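Ribokinase, putative (Burkholderia thailandensis, PDB 3B1N) is a ribokinase-family nucleoside kinase that binds nucleosides such as inosine and mizoribine and probably transfers a phosphate to them from ATP. Local coordinates at residues Y11-T16 with S100-I105; I53-N58 with D83-S88; V161-D166 with E184-I189; E235-V240 with A272-S277. All blocks are in the same frame, centred on the assembly; numbering follows the deposited sequence.

Contact 1 (Y11-T16 with S100-I105). With MZR (5-hydroxy-1-(beta-D-ribofuranosyl)-1H-imidazole-4-carboxamide), chain F.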
loop_
_atom_site.group_PDB
_atom_site.type_symbol
_atom_site.label_atom_id
_atom_site.label_comp_id
_atom_site.label_asym_id
_atom_site.label_seq_id
_atom_site.Cartn_x
_atom_site.Cartn_y
_atom_site.Cartn_z
ATOM N N TYR B 11 -0.115 15.085 -3.739
ATOM C CA TYR B 11 -0.756 14.330 -4.808
ATOM C C TYR B 11 -0.884 12.885 -4.368
ATOM O O TYR B 11 0.082 12.288 -3.895
ATOM C CB TYR B 11 0.145 14.407 -6.059
ATOM C CG TYR B 11 0.183 15.789 -6.648
ATOM C CD1 TYR B 11 -0.970 16.389 -7.154
ATOM C CD2 TYR B 11 1.354 16.537 -6.635
ATOM C CE1 TYR B 11 -0.932 17.663 -7.699
ATOM C CE2 TYR B 11 1.408 17.831 -7.164
ATOM C CZ TYR B 11 0.261 18.383 -7.702
ATOM O OH TYR B 11 0.281 19.642 -8.258
ATOM N N ASP B 12 -2.094 12.353 -4.539
ATOM C CA ASP B 12 -2.424 11.016 -4.073
ATOM C C ASP B 12 -2.502 10.014 -5.213
ATOM O O ASP B 12 -3.136 10.303 -6.228
ATOM C CB ASP B 12 -3.782 11.005 -3.349
ATOM C CG ASP B 12 -3.760 11.727 -2.034
ATOM O OD1 ASP B 12 -2.696 12.021 -1.479
ATOM O OD2 ASP B 12 -4.862 11.912 -1.505
ATOM N N ASN B 13 -1.886 8.847 -5.028
ATOM C CA ASN B 13 -2.100 7.704 -5.947
ATOM C C ASN B 13 -2.796 6.664 -5.124
ATOM O O ASN B 13 -2.204 6.128 -4.196
ATOM C CB ASN B 13 -0.765 7.223 -6.522
ATOM C CG ASN B 13 -0.253 8.192 -7.623
ATOM O OD1 ASN B 13 0.669 8.941 -7.414
ATOM N ND2 ASN B 13 -0.931 8.200 -8.772
ATOM N N ILE B 14 -4.084 6.486 -5.431
ATOM C CA ILE B 14 -4.952 5.652 -4.606
ATOM C C ILE B 14 -5.223 4.321 -5.314
ATOM O O ILE B 14 -5.720 4.276 -6.470
ATOM C CB ILE B 14 -6.250 6.368 -4.325
ATOM C CG1 ILE B 14 -5.949 7.649 -3.507
ATOM C CG2 ILE B 14 -7.204 5.436 -3.514
ATOM C CD1 ILE B 14 -7.074 8.660 -3.552
ATOM N N MET B 15 -4.920 3.268 -4.572
ATOM C CA MET B 15 -5.090 1.917 -5.080
ATOM C C MET B 15 -6.129 1.257 -4.209
ATOM O O MET B 15 -5.876 0.973 -3.027
ATOM C CB MET B 15 -3.742 1.228 -4.977
ATOM C CG MET B 15 -2.731 1.789 -6.036
ATOM S SD MET B 15 -1.027 1.601 -5.516
ATOM C CE MET B 15 -0.856 3.020 -4.386
ATOM N N THR B 16 -7.302 1.057 -4.809
ATOM C CA THR B 16 -8.499 0.593 -4.120
ATOM C C THR B 16 -8.619 -0.923 -4.200
ATOM O O THR B 16 -8.874 -1.458 -5.289
ATOM C CB THR B 16 -9.803 1.134 -4.787
ATOM O OG1 THR B 16 -9.765 2.559 -4.869
ATOM C CG2 THR B 16 -11.009 0.760 -3.939
ATOM N N SER B 100 6.493 18.193 -4.850
ATOM C CA SER B 100 5.459 18.156 -3.833
ATOM C C SER B 100 5.349 16.779 -3.201
ATOM O O SER B 100 5.734 15.763 -3.809
ATOM C CB SER B 100 4.109 18.551 -4.454
ATOM O OG SER B 100 4.241 19.773 -5.154
ATOM N N ALA B 101 4.755 16.754 -2.006
ATOM C CA ALA B 101 4.408 15.488 -1.327
ATOM C C ALA B 101 3.605 14.565 -2.222
ATOM O O ALA B 101 2.756 14.996 -2.983
ATOM C CB ALA B 101 3.623 15.763 -0.034
ATOM N N GLN B 102 3.865 13.259 -2.094
ATOM C CA GLN B 102 3.172 12.241 -2.875
ATOM C C GLN B 102 2.810 11.089 -1.951
ATOM O O GLN B 102 3.648 10.576 -1.223
ATOM C CB GLN B 102 4.070 11.768 -4.050
ATOM C CG GLN B 102 3.572 10.509 -4.691
ATOM C CD GLN B 102 2.465 10.757 -5.678
ATOM O OE1 GLN B 102 2.653 11.484 -6.672
ATOM N NE2 GLN B 102 1.307 10.108 -5.452
ATOM N N ALA B 103 1.535 10.725 -1.947
ATOM C CA ALA B 103 1.081 9.596 -1.115
ATOM C C ALA B 103 0.683 8.461 -2.012
ATOM O O ALA B 103 -0.036 8.648 -2.987
ATOM C CB ALA B 103 -0.151 10.032 -0.277
ATOM N N MET B 104 1.194 7.269 -1.701
ATOM C CA MET B 104 0.768 6.063 -2.401
ATOM C C MET B 104 -0.098 5.316 -1.392
ATOM O O MET B 104 0.391 4.848 -0.380
ATOM C CB MET B 104 2.005 5.233 -2.833
ATOM C CG MET B 104 3.017 5.979 -3.702
ATOM S SD MET B 104 2.434 6.089 -5.411
ATOM C CE MET B 104 2.276 4.374 -5.878
ATOM N N ILE B 105 -1.404 5.330 -1.625
ATOM C CA ILE B 105 -2.386 4.869 -0.643
ATOM C C ILE B 105 -3.079 3.584 -1.102
ATOM O O ILE B 105 -3.695 3.572 -2.147
ATOM C CB ILE B 105 -3.469 5.989 -0.494
ATOM C CG1 ILE B 105 -2.802 7.317 -0.145
ATOM C CG2 ILE B 105 -4.590 5.578 0.538
ATOM C CD1 ILE B 105 -3.829 8.534 -0.119
HETATM N N1 MZR F . 1.396 13.096 6.676
HETATM O O3 MZR F . -0.744 13.838 5.048
HETATM C C4 MZR F . -0.766 12.439 4.863
HETATM C C5 MZR F . 0.134 11.491 5.480
HETATM C C6 MZR F . 1.242 11.816 6.382
HETATM O O6 MZR F . 1.929 10.848 6.770
HETATM N N7 MZR F . -0.295 10.294 4.991
HETATM C C8 MZR F . -1.351 10.514 4.175
HETATM N N9 MZR F . -1.655 11.840 4.082
HETATM C "C1'" MZR F . -2.766 12.447 3.331
HETATM C "C2'" MZR F . -2.969 11.998 1.894
HETATM O "O2'" MZR F . -2.259 12.927 1.081
HETATM C "C3'" MZR F . -4.513 12.005 1.760
HETATM O "O3'" MZR F . -5.066 12.898 0.791
HETATM C "C4'" MZR F . -5.015 12.340 3.139
HETATM O "O4'" MZR F . -3.940 11.976 3.985
HETATM C "C5'" MZR F . -6.253 11.545 3.483
HETATM O "O5'" MZR F . -6.659 11.976 4.810
#
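Asp12 and Ile105 meet on one face of two parallel strands. The CD1 methyl of Ile105 lies 3.7 Å from CG of Asp12. Ala103 flanks the same group, its CB 3.4 Å from Asp12 OD1. The torsion of Asp12 (chi1 -69°) sets CG beside its own backbone N and opposite the carbonyl carbon. From there the two oxygens take one ribose hydroxyl each. O2' of mizoribine donates to Asp12 OD1 at 2.8 Å, and O3' donates to Asp12 OD2 at 2.5 Å. The two bonds probably fix the rotation of the carboxylate, and they bind the ribose diol at both oxygens. Ile14 runs alongside Ile105 on this face, both pointing the same way.

The other face carries Tyr11, Asn13, Gln102 and Met104. OE1 of Gln102 is held by Arg44. Met15 brings its CE to 3.6 Å from the backbone N of Ile105. Five backbone bonds join the strands, the straightest from Asn13 N to Ala103 O (174°).

The two strands are the central parallel pair of the small four-stranded sheet. In ribokinase-family kinases such a sheet forms the lid over the substrate site. Here it also packs on the second subunit, where Met15 meets Ala116. Within the sheet, strand 10-16 is flanked on its far side by strand 45-47, and strand 101-107 by strand 113-118.

Contact 2 (I53-N58 with D83-S88)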
loop_
_atom_site.group_PDB
_atom_site.type_symbol
_atom_site.label_atom_id
_atom_site.label_comp_id
_atom_site.label_asym_id
_atom_site.label_seq_id
_atom_site.Cartn_x
_atom_site.Cartn_y
_atom_site.Cartn_z
ATOM N N ILE B 53 -9.386 19.169 3.537
ATOM C CA ILE B 53 -10.246 19.820 4.524
ATOM C C ILE B 53 -10.678 21.159 3.970
ATOM O O ILE B 53 -11.853 21.516 4.115
ATOM C CB ILE B 53 -9.503 19.967 5.883
ATOM C CG1 ILE B 53 -9.284 18.595 6.531
ATOM C CG2 ILE B 53 -10.305 20.927 6.833
ATOM C CD1 ILE B 53 -8.240 18.638 7.641
ATOM N N ALA B 54 -9.739 21.896 3.362
ATOM C CA ALA B 54 -10.122 23.183 2.764
ATOM C C ALA B 54 -11.126 22.989 1.655
ATOM O O ALA B 54 -12.020 23.823 1.478
ATOM C CB ALA B 54 -8.902 23.923 2.253
ATOM N N TYR B 55 -10.992 21.927 0.849
ATOM C CA TYR B 55 -11.931 21.706 -0.265
ATOM C C TYR B 55 -13.358 21.554 0.314
ATOM O O TYR B 55 -14.306 22.129 -0.243
ATOM C CB TYR B 55 -11.495 20.458 -1.055
ATOM C CG TYR B 55 -12.424 20.122 -2.197
ATOM C CD1 TYR B 55 -12.354 20.826 -3.395
ATOM C CD2 TYR B 55 -13.364 19.127 -2.049
ATOM C CE1 TYR B 55 -13.244 20.559 -4.436
ATOM C CE2 TYR B 55 -14.243 18.828 -3.112
ATOM C CZ TYR B 55 -14.174 19.545 -4.261
ATOM O OH TYR B 55 -15.031 19.296 -5.332
ATOM N N ALA B 56 -13.496 20.775 1.378
ATOM C CA ALA B 56 -14.791 20.580 2.032
ATOM C C ALA B 56 -15.350 21.888 2.588
ATOM O O ALA B 56 -16.521 22.205 2.342
ATOM C CB ALA B 56 -14.703 19.530 3.117
ATOM N N LEU B 57 -14.499 22.665 3.240
ATOM C CA LEU B 57 -14.966 23.931 3.830
ATOM C C LEU B 57 -15.397 24.861 2.691
ATOM O O LEU B 57 -16.436 25.555 2.809
ATOM C CB LEU B 57 -13.889 24.489 4.742
ATOM C CG LEU B 57 -14.302 25.786 5.434
ATOM C CD1 LEU B 57 -15.580 25.510 6.246
ATOM C CD2 LEU B 57 -13.156 26.129 6.374
ATOM N N ASN B 58 -14.666 24.859 1.573
ATOM C CA ASN B 58 -14.974 25.681 0.400
ATOM C C ASN B 58 -16.283 25.277 -0.262
ATOM O O ASN B 58 -17.092 26.146 -0.709
ATOM C CB ASN B 58 -13.788 25.623 -0.582
ATOM C CG ASN B 58 -13.870 26.669 -1.660
ATOM O OD1 ASN B 58 -13.901 27.874 -1.351
ATOM N ND2 ASN B 58 -13.931 26.235 -2.904
ATOM N N ASP B 83 -6.864 28.320 -7.628
ATOM C CA ASP B 83 -7.383 29.526 -8.277
ATOM C C ASP B 83 -8.787 29.279 -8.845
ATOM O O ASP B 83 -9.669 30.137 -8.633
ATOM C CB ASP B 83 -6.478 29.994 -9.413
ATOM C CG ASP B 83 -5.169 30.582 -8.944
ATOM O OD1 ASP B 83 -4.304 30.788 -9.829
ATOM O OD2 ASP B 83 -4.982 30.877 -7.732
ATOM N N ALA B 84 -8.986 28.148 -9.521
ATOM C CA ALA B 84 -10.282 27.787 -10.129
ATOM C C ALA B 84 -11.361 27.657 -9.067
ATOM O O ALA B 84 -12.535 28.008 -9.301
ATOM C CB ALA B 84 -10.149 26.480 -10.901
ATOM N N LEU B 85 -10.997 27.160 -7.908
ATOM C CA LEU B 85 -12.002 26.906 -6.836
ATOM C C LEU B 85 -12.276 28.084 -5.941
ATOM O O LEU B 85 -13.250 28.041 -5.159
ATOM C CB LEU B 85 -11.558 25.720 -5.955
ATOM C CG LEU B 85 -11.556 24.359 -6.648
ATOM C CD1 LEU B 85 -10.838 23.315 -5.798
ATOM C CD2 LEU B 85 -12.993 23.897 -6.984
ATOM N N GLY B 86 -11.437 29.119 -6.029
ATOM C CA GLY B 86 -11.482 30.276 -5.125
ATOM C C GLY B 86 -10.827 30.047 -3.768
ATOM O O GLY B 86 -11.134 30.747 -2.792
ATOM N N LEU B 87 -9.868 29.116 -3.721
ATOM C CA LEU B 87 -9.067 28.866 -2.508
ATOM C C LEU B 87 -7.831 29.771 -2.509
ATOM O O LEU B 87 -7.016 29.746 -3.454
ATOM C CB LEU B 87 -8.672 27.386 -2.405
ATOM C CG LEU B 87 -9.782 26.357 -2.146
ATOM C CD1 LEU B 87 -9.350 24.958 -2.467
ATOM C CD2 LEU B 87 -10.133 26.437 -0.681
ATOM N N SER B 88 -7.698 30.566 -1.446
ATOM C CA SER B 88 -6.628 31.541 -1.340
ATOM C C SER B 88 -5.310 30.791 -1.265
ATOM O O SER B 88 -5.225 29.812 -0.513
ATOM C CB SER B 88 -6.716 32.334 -0.045
ATOM O OG SER B 88 -5.650 33.244 0.008
#
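Ala54 begins the contact on helix 49-59, with its CB 4.1 Å from the CD2 methyl of Leu87. Its backbone oxygen is near the same methyl. Tyr55 comes next. CG stands opposite the backbone N (chi1 178°). This carries the ring out to Leu85, whose CD1 meets the ring edge in its plane, 3.8 Å from Tyr55 CD1. The hydroxyl of Tyr55 is hydrogen-bonded to the backbone oxygen of Tyr292.

The partner is the C-terminal end of helix 76-85. Gly86 closes that helix in a Schellman motif with positive phi, and the chain then turns into strand 88-95. Leu85 and Leu87 thus reach the first helix from either side of the glycine in sequence.

Asn58, one turn on from Ala54, is the polar member. Its ND2 donates to Leu85 O at 3.0 Å, with an N-H...O angle of 154°. The donor stands above the carbonyl plane, 40° out of it, and so does not follow a lone pair. The bond ties a side chain of one helix to a carbonyl in the last turn of the other. CB of Asn58 also rests 3.7 Å from Leu87 CD2.

Contact 3 (V161-D166 with E184-I189). With NA (sodium ion), chain H.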
loop_
_atom_site.group_PDB
_atom_site.type_symbol
_atom_site.label_atom_id
_atom_site.label_comp_id
_atom_site.label_asym_id
_atom_site.label_seq_id
_atom_site.Cartn_x
_atom_site.Cartn_y
_atom_site.Cartn_z
ATOM N N VAL B 161 -5.966 31.366 19.160
ATOM C CA VAL B 161 -6.903 30.960 18.085
ATOM C C VAL B 161 -7.422 29.574 18.420
ATOM O O VAL B 161 -6.605 28.681 18.684
ATOM C CB VAL B 161 -6.195 30.955 16.694
ATOM C CG1 VAL B 161 -7.143 30.396 15.597
ATOM C CG2 VAL B 161 -5.689 32.337 16.315
ATOM N N PRO B 162 -8.766 29.387 18.494
ATOM C CA PRO B 162 -9.296 28.033 18.796
ATOM C C PRO B 162 -8.916 27.093 17.631
ATOM O O PRO B 162 -8.980 27.511 16.491
ATOM C CB PRO B 162 -10.801 28.223 18.852
ATOM C CG PRO B 162 -11.101 29.581 18.339
ATOM C CD PRO B 162 -9.834 30.376 18.214
ATOM N N PHE B 163 -8.480 25.880 17.932
ATOM C CA PHE B 163 -8.088 24.994 16.828
ATOM C C PHE B 163 -8.377 23.557 17.170
ATOM O O PHE B 163 -8.289 23.112 18.328
ATOM C CB PHE B 163 -6.598 25.195 16.413
ATOM C CG PHE B 163 -5.587 24.738 17.450
ATOM C CD1 PHE B 163 -4.958 23.496 17.351
ATOM C CD2 PHE B 163 -5.240 25.563 18.512
ATOM C CE1 PHE B 163 -4.012 23.067 18.288
ATOM C CE2 PHE B 163 -4.278 25.166 19.456
ATOM C CZ PHE B 163 -3.652 23.931 19.360
ATOM N N ILE B 164 -8.747 22.805 16.122
ATOM C CA ILE B 164 -8.804 21.345 16.212
ATOM C C ILE B 164 -7.397 20.778 16.003
ATOM O O ILE B 164 -6.716 21.203 15.076
ATOM C CB ILE B 164 -9.702 20.792 15.066
ATOM C CG1 ILE B 164 -11.136 21.361 15.131
ATOM C CG2 ILE B 164 -9.749 19.223 15.178
ATOM C CD1 ILE B 164 -12.073 20.806 14.031
ATOM N N PHE B 165 -7.019 19.841 16.850
ATOM C CA PHE B 165 -5.778 19.061 16.677
ATOM C C PHE B 165 -6.150 17.688 16.120
ATOM O O PHE B 165 -6.919 16.947 16.733
ATOM C CB PHE B 165 -5.064 18.951 18.013
ATOM C CG PHE B 165 -3.784 18.153 17.970
ATOM C CD1 PHE B 165 -2.793 18.444 17.036
ATOM C CD2 PHE B 165 -3.567 17.160 18.902
ATOM C CE1 PHE B 165 -1.588 17.702 17.029
ATOM C CE2 PHE B 165 -2.400 16.397 18.876
ATOM C CZ PHE B 165 -1.420 16.689 17.935
ATOM N N ASP B 166 -5.599 17.362 14.947
ATOM C CA ASP B 166 -5.886 16.182 14.200
ATOM C C ASP B 166 -4.500 15.467 13.943
ATOM O O ASP B 166 -4.013 15.652 12.802
ATOM C CB ASP B 166 -6.550 16.817 12.944
ATOM C CG ASP B 166 -6.812 15.875 11.804
ATOM O OD1 ASP B 166 -6.976 14.669 12.034
ATOM O OD2 ASP B 166 -6.863 16.396 10.632
ATOM N N GLU B 184 -3.018 19.211 25.498
ATOM C CA GLU B 184 -3.212 20.311 26.461
ATOM C C GLU B 184 -3.507 21.661 25.758
ATOM O O GLU B 184 -4.482 22.345 26.069
ATOM C CB GLU B 184 -2.013 20.429 27.437
ATOM C CG GLU B 184 -1.989 19.328 28.536
ATOM C CD GLU B 184 -0.589 19.061 29.081
ATOM O OE1 GLU B 184 -0.418 18.102 29.897
ATOM O OE2 GLU B 184 0.352 19.810 28.688
ATOM N N LEU B 185 -2.735 21.997 24.737
ATOM C CA LEU B 185 -2.904 23.231 23.988
ATOM C C LEU B 185 -4.167 23.271 23.112
ATOM O O LEU B 185 -4.739 24.333 22.890
ATOM C CB LEU B 185 -1.689 23.466 23.085
ATOM C CG LEU B 185 -0.316 23.636 23.770
ATOM C CD1 LEU B 185 0.751 23.727 22.700
ATOM C CD2 LEU B 185 -0.263 24.856 24.733
ATOM N N ALA B 186 -4.567 22.114 22.584
ATOM C CA ALA B 186 -5.652 22.079 21.591
ATOM C C ALA B 186 -7.009 22.465 22.177
ATOM O O ALA B 186 -7.309 22.131 23.322
ATOM C CB ALA B 186 -5.757 20.666 20.979
ATOM N N THR B 187 -7.863 23.087 21.373
ATOM C CA THR B 187 -9.255 23.348 21.787
ATOM C C THR B 187 -10.122 22.105 21.563
ATOM O O THR B 187 -11.003 21.794 22.347
ATOM C CB THR B 187 -9.873 24.489 20.977
ATOM O OG1 THR B 187 -8.913 25.546 20.784
ATOM C CG2 THR B 187 -11.175 24.960 21.647
ATOM N N TYR B 188 -9.895 21.415 20.439
ATOM C CA TYR B 188 -10.646 20.203 20.151
ATOM C C TYR B 188 -9.673 19.155 19.606
ATOM O O TYR B 188 -8.614 19.530 19.094
ATOM C CB TYR B 188 -11.763 20.449 19.093
ATOM C CG TYR B 188 -12.426 21.815 19.138
ATOM C CD1 TYR B 188 -11.933 22.880 18.403
ATOM C CD2 TYR B 188 -13.557 22.033 19.948
ATOM C CE1 TYR B 188 -12.548 24.109 18.421
ATOM C CE2 TYR B 188 -14.160 23.284 19.999
ATOM C CZ TYR B 188 -13.653 24.300 19.219
ATOM O OH TYR B 188 -14.249 25.555 19.226
ATOM N N ILE B 189 -10.028 17.882 19.721
ATOM C CA ILE B 189 -9.250 16.844 19.021
ATOM C C ILE B 189 -10.211 16.035 18.150
ATOM O O ILE B 189 -11.320 15.691 18.559
ATOM C CB ILE B 189 -8.362 15.990 20.008
ATOM C CG1 ILE B 189 -7.496 14.960 19.274
ATOM C CG2 ILE B 189 -9.190 15.332 21.138
ATOM C CD1 ILE B 189 -6.520 14.249 20.191
HETATM NA NA NA H . -6.503 21.348 25.334
HETATM O O HOH W 1 -7.623 23.304 26.342
#
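Phe163 O accepts from Thr187 N and Tyr188 N, both at 3.1 Å. The Thr187 donor lies in the carbonyl plane, and that of Tyr188 is tilted 28° from it. In return, Phe163 N donates to Thr187 OG1 at 2.9 Å. Thr187 is therefore held by both its backbone and its hydroxyl. Further along, Phe165 N donates to Tyr188 O at 2.8 Å, and the chains run as parallel strands.

Apolar contacts flank these bonds. CG of Phe163 sits between its backbone N and carbonyl carbon (chi1 68°). This brings the ring to the turn, with CZ 3.5 Å from Ala186 CA. CB of Ala186 also meets CB of Phe165 at 3.5 Å. Ile164 and Tyr188 share the other face, where CG1 of Ile164 touches CD1 of Tyr188.

These segments belong to the beta-alpha-beta unit of strand 163-165, helix 176-185 and strand 188-192, in the Rossmann-like central sheet. Beyond the turn, a sodium ion binds Glu184 O, Ala186 O at 2.3 Å, and a water. Ile183 and Arg213 complete the site through their backbone oxygens. Carbonyls at the helix end thus face a cation, which probably offsets their partial negative charge.

Contact 4 (E235-V240 with A272-S277). With ADP (adenosine-5'-diphosphate), chain G.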
loop_
_atom_site.group_PDB
_atom_site.type_symbol
_atom_site.label_atom_id
_atom_site.label_comp_id
_atom_site.label_asym_id
_atom_site.label_seq_id
_atom_site.Cartn_x
_atom_site.Cartn_y
_atom_site.Cartn_z
ATOM N N GLU B 235 -22.612 13.423 22.010
ATOM C CA GLU B 235 -23.459 13.313 20.840
ATOM C C GLU B 235 -23.083 12.031 20.133
ATOM O O GLU B 235 -21.901 11.813 19.832
ATOM C CB GLU B 235 -23.202 14.487 19.886
ATOM C CG GLU B 235 -23.355 15.852 20.516
ATOM C CD GLU B 235 -24.669 15.989 21.228
ATOM O OE1 GLU B 235 -25.733 15.620 20.656
ATOM O OE2 GLU B 235 -24.632 16.440 22.392
ATOM N N GLN B 236 -24.075 11.180 19.895
ATOM C CA GLN B 236 -23.901 10.039 19.024
ATOM C C GLN B 236 -24.360 10.483 17.641
ATOM O O GLN B 236 -25.559 10.667 17.377
ATOM C CB GLN B 236 -24.751 8.868 19.495
ATOM C CG GLN B 236 -24.444 8.401 20.925
ATOM C CD GLN B 236 -23.100 7.707 21.043
ATOM O OE1 GLN B 236 -22.422 7.801 22.075
ATOM N NE2 GLN B 236 -22.688 7.028 19.983
ATOM N N ILE B 237 -23.406 10.672 16.728
ATOM C CA ILE B 237 -23.727 11.204 15.431
ATOM C C ILE B 237 -23.938 10.029 14.479
ATOM O O ILE B 237 -23.025 9.203 14.320
ATOM C CB ILE B 237 -22.520 12.032 14.890
ATOM C CG1 ILE B 237 -22.103 13.148 15.873
ATOM C CG2 ILE B 237 -22.818 12.575 13.450
ATOM C CD1 ILE B 237 -23.258 14.169 16.166
ATOM N N PRO B 238 -25.097 9.958 13.831
ATOM C CA PRO B 238 -25.305 8.857 12.877
ATOM C C PRO B 238 -24.553 9.060 11.596
ATOM O O PRO B 238 -24.372 10.208 11.164
ATOM C CB PRO B 238 -26.812 8.903 12.573
ATOM C CG PRO B 238 -27.304 10.216 13.119
ATOM C CD PRO B 238 -26.254 10.871 13.957
ATOM N N ALA B 239 -24.191 7.959 10.941
ATOM C CA ALA B 239 -23.781 8.054 9.555
ATOM C C ALA B 239 -24.932 8.420 8.637
ATOM O O ALA B 239 -26.102 8.144 8.943
ATOM C CB ALA B 239 -23.151 6.711 9.088
ATOM N N VAL B 240 -24.614 9.014 7.503
ATOM C CA VAL B 240 -25.560 9.190 6.411
ATOM C C VAL B 240 -25.324 8.033 5.451
ATOM O O VAL B 240 -24.182 7.785 5.073
ATOM C CB VAL B 240 -25.362 10.561 5.692
ATOM C CG1 VAL B 240 -26.272 10.744 4.497
ATOM C CG2 VAL B 240 -25.679 11.668 6.657
ATOM N N ALA B 272 -23.470 20.216 13.990
ATOM C CA ALA B 272 -22.135 20.300 13.373
ATOM C C ALA B 272 -21.710 18.882 13.037
ATOM O O ALA B 272 -21.151 18.644 11.965
ATOM C CB ALA B 272 -21.129 20.919 14.334
ATOM N N GLY B 273 -21.948 17.974 13.967
ATOM C CA GLY B 273 -21.586 16.548 13.751
ATOM C C GLY B 273 -22.340 15.977 12.569
ATOM O O GLY B 273 -21.746 15.248 11.765
ATOM N N ARG B 274 -23.643 16.275 12.448
ATOM C CA ARG B 274 -24.398 15.682 11.354
ATOM C C ARG B 274 -23.955 16.256 10.012
ATOM O O ARG B 274 -23.931 15.543 8.999
ATOM C CB ARG B 274 -25.907 15.890 11.600
ATOM C CG ARG B 274 -26.413 14.907 12.618
ATOM C CD ARG B 274 -27.837 15.276 13.034
ATOM N NE ARG B 274 -28.399 14.189 13.870
ATOM C CZ ARG B 274 -28.038 13.943 15.128
ATOM N NH1 ARG B 274 -27.093 14.650 15.759
ATOM N NH2 ARG B 274 -28.641 12.925 15.785
ATOM N N LEU B 275 -23.580 17.549 9.984
ATOM C CA LEU B 275 -23.087 18.110 8.739
ATOM C C LEU B 275 -21.769 17.416 8.332
ATOM O O LEU B 275 -21.608 17.103 7.154
ATOM C CB LEU B 275 -22.906 19.650 8.871
ATOM C CG LEU B 275 -22.366 20.300 7.602
ATOM C CD1 LEU B 275 -23.354 20.210 6.428
ATOM C CD2 LEU B 275 -22.070 21.802 7.899
ATOM N N ALA B 276 -20.872 17.253 9.297
ATOM C CA ALA B 276 -19.584 16.571 9.088
ATOM C C ALA B 276 -19.858 15.158 8.528
ATOM O O ALA B 276 -19.226 14.718 7.561
ATOM C CB ALA B 276 -18.861 16.505 10.402
ATOM N N SER B 277 -20.780 14.441 9.168
ATOM C CA SER B 277 -21.160 13.072 8.790
ATOM C C SER B 277 -21.692 13.041 7.357
ATOM O O SER B 277 -21.283 12.186 6.524
ATOM C CB SER B 277 -22.212 12.607 9.770
ATOM O OG SER B 277 -22.527 11.261 9.450
HETATM P PB ADP G . -10.902 8.561 8.296
HETATM O O1B ADP G . -10.283 7.236 8.715
HETATM O O2B ADP G . -10.267 9.678 9.066
HETATM O O3B ADP G . -11.049 8.917 6.859
HETATM P PA ADP G . -13.630 7.516 8.979
HETATM O O1A ADP G . -13.379 6.263 8.128
HETATM O O2A ADP G . -13.929 7.368 10.439
HETATM O O3A ADP G . -12.429 8.542 8.947
HETATM O "O5'" ADP G . -14.778 8.213 8.178
HETATM C "C5'" ADP G . -15.129 9.537 8.598
HETATM C "C4'" ADP G . -16.617 9.830 8.471
HETATM O "O4'" ADP G . -17.009 9.694 7.088
HETATM C "C3'" ADP G . -17.525 8.853 9.256
HETATM O "O3'" ADP G . -17.631 9.233 10.637
HETATM C "C2'" ADP G . -18.781 8.910 8.424
HETATM O "O2'" ADP G . -19.566 10.062 8.799
HETATM C "C1'" ADP G . -18.299 9.097 7.012
HETATM N N9 ADP G . -18.131 7.762 6.374
HETATM C C8 ADP G . -17.023 6.956 6.316
HETATM N N7 ADP G . -17.330 5.783 5.674
HETATM C C5 ADP G . -18.627 5.815 5.406
HETATM C C6 ADP G . -19.579 4.894 4.788
HETATM N N6 ADP G . -19.111 3.691 4.352
HETATM N N1 ADP G . -20.840 5.269 4.676
HETATM C C2 ADP G . -21.289 6.468 5.116
HETATM N N3 ADP G . -20.464 7.366 5.671
HETATM C C4 ADP G . -19.173 7.094 5.861
HETATM O O HOH W 2 -26.529 14.180 18.626
HETATM O O HOH W 3 -21.737 9.522 7.166
#
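Ser277 OG donates to Pro238 O at 2.7 Å and accepts a longer bond from O2' of ADP at 3.3 Å. Its first torsion (chi1 -177°) places OG opposite its own backbone N. The hydroxyl thereby points across to the chain that leaves strand 233-237. A water bridges this corner. It accepts from Val240 N, donates to Ser277 O at 2.8 Å, and is hydrogen-bonded to ADP O2' as well.

Away from the nucleotide, Ile237 packs on the helix at Gly273. Its CG2 lies 3.3 Å from Gly273 O and 3.7 Å from CB of Ser277. Gly273 has no side chain, so CD1 of Ile237 can settle 3.8 Å from its CA.

Arg274 extends from CG to NE and lays one guanidinium face against Pro238, whose CD is 3.6 Å from NH2. At the guanidinium edge, a second water accepts from NH1 and donates to Glu235 OE1 at 2.6 Å. NH1 also bonds to Ala270 O, and Phe303 and Phe307 of helix 296-307 pack on the arginine.

The contact thus joins the edge strand of the large sheet to helix 269-284 beside the adenosine. Because Ser277 OG gives its proton to Pro238 O, it serves ADP O2' as an acceptor.

In the fold
Contacts 1 and 3 are buried and built on parallel strand pairing, but in different sheets. Contact 1 belongs to the smaller four-stranded sheet that touches the second subunit, while contact 3 lies inside the large sheet. Contact 4 reaches that same sheet at its outermost strand and is partly buried. Contact 2, also partly buried, packs a helix on the end of another and the turn after it, with apolar side chains and one side-chain hydrogen bond. Contacts 1 and 4 each bind a ribose, that of mizoribine through a carboxylate and that of ADP through a serine and a water. Contact 3 instead meets a sodium ion through carbonyls. Contacts 1 and 4 lie on opposite sides of the chain's centre.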